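PDB 6HXI: succinyl-CoA ligase (ADP-forming) subunit alpha from Methanosaeta concilii, which is a coenzyme A-binding protein that joins a CoA-ligase region to a helical region of the citrate synthase family in one chain. Local coordinates for residues F461-V475 with E517-T529. Residues are numbered along the deposited sequence; the frame is centred on the assembly and turned at random.
Sequences FKRAQETGLAPEQFV and ELLNYALQVEELT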
ATOM      1  N   PHE B 461      25.853  15.990   4.155  1.00 33.43           N
ATOM      2  CA  PHE B 461      27.208  15.851   4.707  1.00 31.65           C
ATOM      3  C   PHE B 461      28.213  15.480   3.614  1.00 36.75           C
ATOM      4  O   PHE B 461      29.292  16.050   3.586  1.00 36.91           O
ATOM      5  CB  PHE B 461      27.253  14.867   5.890  1.00 31.97           C
ATOM      6  CG  PHE B 461      26.770  15.452   7.202  1.00 32.06           C
ATOM      7  CD1 PHE B 461      25.409  15.594   7.463  1.00 34.60           C
ATOM      8  CD2 PHE B 461      27.671  15.914   8.149  1.00 32.56           C
ATOM      9  CE1 PHE B 461      24.967  16.150   8.670  1.00 34.19           C
ATOM     10  CE2 PHE B 461      27.220  16.462   9.363  1.00 33.43           C
ATOM     11  CZ  PHE B 461      25.879  16.558   9.619  1.00 31.96           C
ATOM     12  N   LYS B 462      27.858  14.548   2.705  1.00 36.17           N
ATOM     13  CA  LYS B 462      28.759  14.124   1.620  1.00 35.55           C
ATOM     14  C   LYS B 462      29.147  15.344   0.743  1.00 42.32           C
ATOM     15  O   LYS B 462      30.323  15.567   0.492  1.00 43.75           O
ATOM     16  CB  LYS B 462      28.119  13.006   0.769  1.00 36.28           C
ATOM     17  CG  LYS B 462      29.108  12.229  -0.054  1.00 40.64           C
ATOM     18  CD  LYS B 462      28.507  11.578  -1.282  1.00 48.22           C
ATOM     19  CE  LYS B 462      29.644  10.949  -2.046  1.00 68.15           C
ATOM     20  NZ  LYS B 462      29.553  11.153  -3.514  1.00 74.94           N
ATOM     21  N   ARG B 463      28.156  16.136   0.325  1.00 40.08           N
ATOM     22  CA  ARG B 463      28.339  17.330  -0.503  1.00 40.92           C
ATOM     23  C   ARG B 463      29.263  18.356   0.183  1.00 46.32           C
ATOM     24  O   ARG B 463      30.251  18.768  -0.412  1.00 50.10           O
ATOM     25  CB  ARG B 463      26.969  17.933  -0.872  1.00 41.44           C
ATOM     26  CG  ARG B 463      27.051  19.255  -1.635  1.00 55.62           C
ATOM     27  CD  ARG B 463      25.752  20.042  -1.595  1.00 56.59           C
ATOM     28  NE  ARG B 463      25.292  20.320  -0.229  1.00 67.71           N
ATOM     29  CZ  ARG B 463      25.693  21.342   0.524  1.00 78.85           C
ATOM     30  NH1 ARG B 463      26.589  22.207   0.062  1.00 61.55           N
ATOM     31  NH2 ARG B 463      25.209  21.500   1.748  1.00 67.32           N
ATOM     32  N   ALA B 464      29.001  18.702   1.434  1.00 40.29           N
ATOM     33  CA  ALA B 464      29.822  19.654   2.167  1.00 39.27           C
ATOM     34  C   ALA B 464      31.276  19.225   2.204  1.00 44.90           C
ATOM     35  O   ALA B 464      32.146  19.994   1.811  1.00 45.10           O
ATOM     36  CB  ALA B 464      29.282  19.836   3.581  1.00 39.62           C
ATOM     37  N   GLN B 465      31.534  17.977   2.632  1.00 43.31           N
ATOM     38  CA  GLN B 465      32.853  17.397   2.769  1.00 43.20           C
ATOM     39  C   GLN B 465      33.553  17.243   1.425  1.00 52.07           C
ATOM     40  O   GLN B 465      34.757  17.453   1.372  1.00 53.91           O
ATOM     41  CB  GLN B 465      32.730  16.064   3.508  1.00 44.09           C
ATOM     42  CG  GLN B 465      34.034  15.513   4.089  1.00 52.08           C
ATOM     43  CD  GLN B 465      34.609  14.334   3.355  1.00 81.75           C
ATOM     44  OE1 GLN B 465      33.967  13.693   2.518  1.00 86.44           O
ATOM     45  NE2 GLN B 465      35.828  13.994   3.698  1.00 77.23           N
ATOM     46  N   GLU B 466      32.810  16.928   0.345  1.00 51.83           N
ATOM     47  CA  GLU B 466      33.348  16.759  -1.023  1.00 53.80           C
ATOM     48  C   GLU B 466      33.785  18.111  -1.598  1.00 60.33           C
ATOM     49  O   GLU B 466      34.949  18.278  -1.981  1.00 60.09           O
ATOM     50  CB  GLU B 466      32.292  16.168  -1.987  1.00 54.61           C
ATOM     51  CG  GLU B 466      32.257  14.659  -2.128  1.00 68.04           C
ATOM     52  CD  GLU B 466      31.137  14.178  -3.034  1.00 98.18           C
ATOM     53  OE1 GLU B 466      31.383  13.252  -3.837  1.00104.21           O
ATOM     54  OE2 GLU B 466      30.021  14.745  -2.964  1.00 95.34           O
ATOM     55  N   THR B 467      32.829  19.079  -1.654  1.00 57.08           N
ATOM     56  CA  THR B 467      33.042  20.431  -2.187  1.00 56.54           C
ATOM     57  C   THR B 467      34.096  21.219  -1.376  1.00 59.78           C
ATOM     58  O   THR B 467      34.399  22.365  -1.709  1.00 61.83           O
ATOM     59  CB  THR B 467      31.714  21.182  -2.357  1.00 56.54           C
ATOM     60  OG1 THR B 467      31.152  21.477  -1.077  1.00 54.24           O
ATOM     61  CG2 THR B 467      30.712  20.420  -3.226  1.00 52.31           C
ATOM     62  N   GLY B 468      34.653  20.589  -0.354  1.00 53.81           N
ATOM     63  CA  GLY B 468      35.700  21.171   0.468  1.00 54.40           C
ATOM     64  C   GLY B 468      35.287  22.116   1.578  1.00 60.10           C
ATOM     65  O   GLY B 468      36.163  22.601   2.306  1.00 60.48           O
ATOM     66  N   LEU B 469      33.962  22.399   1.742  1.00 56.54           N
ATOM     67  CA  LEU B 469      33.440  23.289   2.803  1.00 54.94           C
ATOM     68  C   LEU B 469      34.010  22.934   4.173  1.00 57.12           C
ATOM     69  O   LEU B 469      34.000  21.765   4.553  1.00 56.29           O
ATOM     70  CB  LEU B 469      31.907  23.228   2.891  1.00 53.97           C
ATOM     71  CG  LEU B 469      31.078  23.777   1.742  1.00 57.98           C
ATOM     72  CD1 LEU B 469      29.614  23.607   2.029  1.00 56.60           C
ATOM     73  CD2 LEU B 469      31.373  25.250   1.489  1.00 62.47           C
ATOM     74  N   ALA B 470      34.548  23.926   4.905  1.00 52.60           N
ATOM     75  CA  ALA B 470      35.021  23.660   6.261  1.00 50.23           C
ATOM     76  C   ALA B 470      33.744  23.432   7.132  1.00 49.30           C
ATOM     77  O   ALA B 470      32.711  24.027   6.814  1.00 48.36           O
ATOM     78  CB  ALA B 470      35.824  24.842   6.782  1.00 51.32           C
ATOM     79  N   PRO B 471      33.755  22.540   8.164  1.00 43.89           N
ATOM     80  CA  PRO B 471      32.542  22.332   8.983  1.00 43.57           C
ATOM     81  C   PRO B 471      31.793  23.614   9.372  1.00 49.36           C
ATOM     82  O   PRO B 471      30.567  23.646   9.285  1.00 48.45           O
ATOM     83  CB  PRO B 471      33.072  21.593  10.208  1.00 45.44           C
ATOM     84  CG  PRO B 471      34.250  20.864   9.705  1.00 48.90           C
ATOM     85  CD  PRO B 471      34.884  21.738   8.681  1.00 44.57           C
ATOM     86  N   GLU B 472      32.539  24.689   9.708  1.00 48.18           N
ATOM     87  CA  GLU B 472      32.023  26.026  10.081  1.00 48.96           C
ATOM     88  C   GLU B 472      31.247  26.648   8.930  1.00 51.32           C
ATOM     89  O   GLU B 472      30.166  27.174   9.154  1.00 51.14           O
ATOM     90  CB  GLU B 472      33.161  26.979  10.522  1.00 51.92           C
ATOM     91  CG  GLU B 472      34.168  26.405  11.517  1.00 71.07           C
ATOM     92  CD  GLU B 472      35.205  25.452  10.946  1.00 98.43           C
ATOM     93  OE1 GLU B 472      35.995  25.883  10.074  1.00104.92           O
ATOM     94  OE2 GLU B 472      35.224  24.272  11.371  1.00 88.57           O
ATOM     95  N   GLN B 473      31.777  26.532   7.696  1.00 48.56           N
ATOM     96  CA  GLN B 473      31.156  27.036   6.468  1.00 48.57           C
ATOM     97  C   GLN B 473      29.870  26.309   6.155  1.00 49.79           C
ATOM     98  O   GLN B 473      28.919  26.948   5.711  1.00 49.39           O
ATOM     99  CB  GLN B 473      32.126  26.971   5.271  1.00 50.27           C
ATOM    100  CG  GLN B 473      33.283  27.966   5.377  1.00 71.97           C
ATOM    101  CD  GLN B 473      34.175  27.937   4.162  1.00 92.13           C
ATOM    102  OE1 GLN B 473      34.892  26.961   3.911  1.00 86.77           O
ATOM    103  NE2 GLN B 473      34.158  29.024   3.393  1.00 80.25           N
ATOM    104  N   PHE B 474      29.828  24.975   6.391  1.00 44.37           N
ATOM    105  CA  PHE B 474      28.638  24.150   6.172  1.00 41.94           C
ATOM    106  C   PHE B 474      27.556  24.555   7.166  1.00 42.47           C
ATOM    107  O   PHE B 474      26.421  24.822   6.758  1.00 40.45           O
ATOM    108  CB  PHE B 474      28.974  22.647   6.304  1.00 43.24           C
ATOM    109  CG  PHE B 474      27.800  21.678   6.317  1.00 42.95           C
ATOM    110  CD1 PHE B 474      26.812  21.732   5.329  1.00 42.05           C
ATOM    111  CD2 PHE B 474      27.734  20.655   7.261  1.00 42.72           C
ATOM    112  CE1 PHE B 474      25.783  20.786   5.290  1.00 40.84           C
ATOM    113  CE2 PHE B 474      26.696  19.724   7.229  1.00 43.58           C
ATOM    114  CZ  PHE B 474      25.735  19.789   6.229  1.00 40.11           C
ATOM    115  N   VAL B 475      27.923  24.647   8.465  1.00 39.12           N
ATOM    116  CA  VAL B 475      27.010  25.072   9.539  1.00 38.31           C
ATOM    117  C   VAL B 475      26.454  26.464   9.185  1.00 45.34           C
ATOM    118  O   VAL B 475      25.237  26.632   9.157  1.00 45.97           O
ATOM    119  CB  VAL B 475      27.684  24.977  10.942  1.00 41.63           C
ATOM    120  CG1 VAL B 475      26.838  25.624  12.043  1.00 40.45           C
ATOM    121  CG2 VAL B 475      27.998  23.525  11.293  1.00 40.87           C
ATOM    122  N   GLU B 517      36.127   8.846   7.352  1.00 41.79           N
ATOM    123  CA  GLU B 517      36.382  10.237   6.938  1.00 42.70           C
ATOM    124  C   GLU B 517      35.135  11.143   7.059  1.00 43.62           C
ATOM    125  O   GLU B 517      35.227  12.260   7.586  1.00 44.73           O
ATOM    126  CB  GLU B 517      36.922  10.255   5.505  1.00 45.41           C
ATOM    127  CG  GLU B 517      37.671  11.527   5.125  1.00 67.92           C
ATOM    128  CD  GLU B 517      38.121  11.659   3.677  1.00100.33           C
ATOM    129  OE1 GLU B 517      37.435  11.121   2.774  1.00101.18           O
ATOM    130  OE2 GLU B 517      39.128  12.367   3.442  1.00 93.89           O
ATOM    131  N   LEU B 518      33.964  10.657   6.589  1.00 35.33           N
ATOM    132  CA  LEU B 518      32.759  11.462   6.679  1.00 33.15           C
ATOM    133  C   LEU B 518      32.272  11.530   8.128  1.00 36.98           C
ATOM    134  O   LEU B 518      31.755  12.577   8.552  1.00 35.16           O
ATOM    135  CB  LEU B 518      31.704  11.011   5.680  1.00 31.91           C
ATOM    136  CG  LEU B 518      30.521  11.971   5.476  1.00 35.03           C
ATOM    137  CD1 LEU B 518      30.975  13.354   5.039  1.00 34.65           C
ATOM    138  CD2 LEU B 518      29.498  11.379   4.531  1.00 30.87           C
ATOM    139  N   LEU B 519      32.569  10.478   8.928  1.00 35.35           N
ATOM    140  CA  LEU B 519      32.231  10.513  10.346  1.00 36.25           C
ATOM    141  C   LEU B 519      33.095  11.541  11.088  1.00 42.53           C
ATOM    142  O   LEU B 519      32.555  12.308  11.886  1.00 43.77           O
ATOM    143  CB  LEU B 519      32.255   9.134  11.015  1.00 35.94           C
ATOM    144  CG  LEU B 519      32.058   9.136  12.544  1.00 40.28           C
ATOM    145  CD1 LEU B 519      30.601   9.446  12.928  1.00 37.64           C
ATOM    146  CD2 LEU B 519      32.501   7.822  13.143  1.00 42.53           C
ATOM    147  N   ASN B 520      34.399  11.629  10.753  1.00 40.39           N
ATOM    148  CA  ASN B 520      35.283  12.603  11.391  1.00 41.62           C
ATOM    149  C   ASN B 520      34.840  14.042  11.082  1.00 44.83           C
ATOM    150  O   ASN B 520      34.818  14.883  11.982  1.00 43.71           O
ATOM    151  CB  ASN B 520      36.763  12.344  11.077  1.00 43.60           C
ATOM    152  CG  ASN B 520      37.315  11.009  11.567  1.00 65.01           C
ATOM    153  OD1 ASN B 520      36.886  10.425  12.581  1.00 55.29           O
ATOM    154  ND2 ASN B 520      38.310  10.504  10.852  1.00 57.62           N
ATOM    155  N   TYR B 521      34.407  14.300   9.838  1.00 40.99           N
ATOM    156  CA  TYR B 521      33.850  15.592   9.427  1.00 39.72           C
ATOM    157  C   TYR B 521      32.546  15.830  10.213  1.00 41.46           C
ATOM    158  O   TYR B 521      32.351  16.899  10.793  1.00 42.03           O
ATOM    159  CB  TYR B 521      33.576  15.562   7.898  1.00 41.68           C
ATOM    160  CG  TYR B 521      33.088  16.882   7.317  1.00 43.79           C
ATOM    161  CD1 TYR B 521      33.989  17.846   6.864  1.00 46.41           C
ATOM    162  CD2 TYR B 521      31.727  17.162   7.211  1.00 43.50           C
ATOM    163  CE1 TYR B 521      33.550  19.055   6.335  1.00 45.31           C
ATOM    164  CE2 TYR B 521      31.274  18.374   6.683  1.00 44.35           C
ATOM    165  CZ  TYR B 521      32.191  19.323   6.259  1.00 49.23           C
ATOM    166  OH  TYR B 521      31.758  20.525   5.756  1.00 46.67           O
ATOM    167  N   ALA B 522      31.670  14.809  10.258  1.00 36.92           N
ATOM    168  CA  ALA B 522      30.379  14.922  10.942  1.00 36.23           C
ATOM    169  C   ALA B 522      30.521  15.313  12.393  1.00 39.44           C
ATOM    170  O   ALA B 522      29.744  16.159  12.852  1.00 37.69           O
ATOM    171  CB  ALA B 522      29.569  13.650  10.805  1.00 36.08           C
ATOM    172  N   LEU B 523      31.521  14.719  13.097  1.00 35.91           N
ATOM    173  CA  LEU B 523      31.827  15.000  14.496  1.00 36.83           C
ATOM    174  C   LEU B 523      32.385  16.419  14.675  1.00 42.31           C
ATOM    175  O   LEU B 523      32.190  16.969  15.738  1.00 42.26           O
ATOM    176  CB  LEU B 523      32.768  13.935  15.147  1.00 37.77           C
ATOM    177  CG  LEU B 523      32.235  12.480  15.234  1.00 42.55           C
ATOM    178  CD1 LEU B 523      33.310  11.540  15.687  1.00 43.29           C
ATOM    179  CD2 LEU B 523      31.032  12.371  16.158  1.00 44.88           C
ATOM    180  N   GLN B 524      33.065  17.004  13.654  1.00 40.60           N
ATOM    181  CA  GLN B 524      33.547  18.394  13.675  1.00 41.85           C
ATOM    182  C   GLN B 524      32.340  19.325  13.571  1.00 46.12           C
ATOM    183  O   GLN B 524      32.312  20.333  14.265  1.00 46.82           O
ATOM    184  CB  GLN B 524      34.532  18.690  12.519  1.00 43.93           C
ATOM    185  CG  GLN B 524      35.946  18.169  12.732  1.00 43.93           C
ATOM    186  CD  GLN B 524      36.839  18.487  11.540  1.00 76.38           C
ATOM    187  OE1 GLN B 524      36.795  17.830  10.484  1.00 74.05           O
ATOM    188  NE2 GLN B 524      37.676  19.507  11.673  1.00 68.73           N
ATOM    189  N   VAL B 525      31.352  18.999  12.678  1.00 42.24           N
ATOM    190  CA  VAL B 525      30.086  19.746  12.504  1.00 41.19           C
ATOM    191  C   VAL B 525      29.285  19.726  13.836  1.00 45.43           C
ATOM    192  O   VAL B 525      28.755  20.775  14.254  1.00 45.26           O
ATOM    193  CB  VAL B 525      29.220  19.217  11.330  1.00 41.93           C
ATOM    194  CG1 VAL B 525      27.832  19.854  11.342  1.00 40.80           C
ATOM    195  CG2 VAL B 525      29.908  19.422   9.984  1.00 41.03           C
ATOM    196  N   GLU B 526      29.211  18.523  14.486  1.00 40.89           N
ATOM    197  CA  GLU B 526      28.530  18.307  15.765  1.00 40.10           C
ATOM    198  C   GLU B 526      29.114  19.156  16.914  1.00 46.05           C
ATOM    199  O   GLU B 526      28.354  19.639  17.758  1.00 47.03           O
ATOM    200  CB  GLU B 526      28.530  16.819  16.113  1.00 40.75           C
ATOM    201  CG  GLU B 526      27.617  16.423  17.266  1.00 43.12           C
ATOM    202  CD  GLU B 526      28.021  15.126  17.940  1.00 61.42           C
ATOM    203  OE1 GLU B 526      29.239  14.839  18.008  1.00 56.96           O
ATOM    204  OE2 GLU B 526      27.114  14.386  18.384  1.00 57.49           O
ATOM    205  N   GLU B 527      30.446  19.361  16.941  1.00 44.89           N
ATOM    206  CA  GLU B 527      31.097  20.184  17.965  1.00 47.01           C
ATOM    207  C   GLU B 527      30.607  21.603  17.855  1.00 49.76           C
ATOM    208  O   GLU B 527      30.325  22.226  18.877  1.00 52.21           O
ATOM    209  CB  GLU B 527      32.624  20.134  17.860  1.00 49.62           C
ATOM    210  CG  GLU B 527      33.209  18.860  18.430  1.00 63.46           C
ATOM    211  CD  GLU B 527      34.722  18.849  18.451  1.00 96.97           C
ATOM    212  OE1 GLU B 527      35.337  18.362  17.475  1.00 86.64           O
ATOM    213  OE2 GLU B 527      35.293  19.320  19.463  1.00100.23           O
ATOM    214  N   LEU B 528      30.417  22.081  16.612  1.00 42.33           N
ATOM    215  CA  LEU B 528      29.873  23.412  16.331  1.00 40.43           C
ATOM    216  C   LEU B 528      28.384  23.556  16.708  1.00 43.12           C
ATOM    217  O   LEU B 528      28.010  24.576  17.284  1.00 43.38           O
ATOM    218  CB  LEU B 528      30.102  23.774  14.858  1.00 39.56           C
ATOM    219  CG  LEU B 528      31.569  23.948  14.481  1.00 44.41           C
ATOM    220  CD1 LEU B 528      31.732  23.887  13.026  1.00 44.34           C
ATOM    221  CD2 LEU B 528      32.119  25.284  15.000  1.00 48.55           C
ATOM    222  N   THR B 529      27.529  22.556  16.365  1.00 38.72           N
ATOM    223  CA  THR B 529      26.105  22.621  16.663  1.00 37.00           C
ATOM    224  C   THR B 529      25.868  22.491  18.169  1.00 41.38           C
ATOM    225  O   THR B 529      25.067  23.263  18.706  1.00 41.63           O
ATOM    226  CB  THR B 529      25.267  21.659  15.800  1.00 42.45           C
ATOM    227  OG1 THR B 529      25.643  20.306  16.045  1.00 42.93           O
ATOM    228  CG2 THR B 529      25.351  21.970  14.320  1.00 39.45           C
TER
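The ring of Tyr521 carries Gln465 on one face, CB lying 3.9 Å from the ring centroid and almost on its normal, while Leu469 O sits at the ring's edge. Phe461 offers a face to Phe474 CE2, and the Phe474 ring takes Ala464 CB over a face and Val525 CG2 at its edge. These rings meet where two consecutive helices, 453-466 and 471-480, joined by a short turn, pack across helix 517-530 in the citrate synthase-like, all-helical part of the chain. Segments 461-466 and 471-475 cross 517-529 at 93° and -60°, and packing is knobs-into-holes: Tyr521 drops among Ala464, Gln465, Pro471 and Phe474, and Val525 among Phe461, Pro471, Phe474 and Val475. Pro471, in the first turn of its helix, sets CG 3.6 Å from Gln524 CB. Farther along, Leu528 reaches Glu472 and Val475, and the side chain of Thr529, whose OG1 is hydrogen-bonded to Leu536 O, lies about 4 Å from a bound coenzyme A. With CG anti to the backbone N (chi1 -176°), Tyr521 projects into the bend between the two helices. There its OH donates to Leu469 O at 2.8 Å, approaching from well above the carbonyl plane.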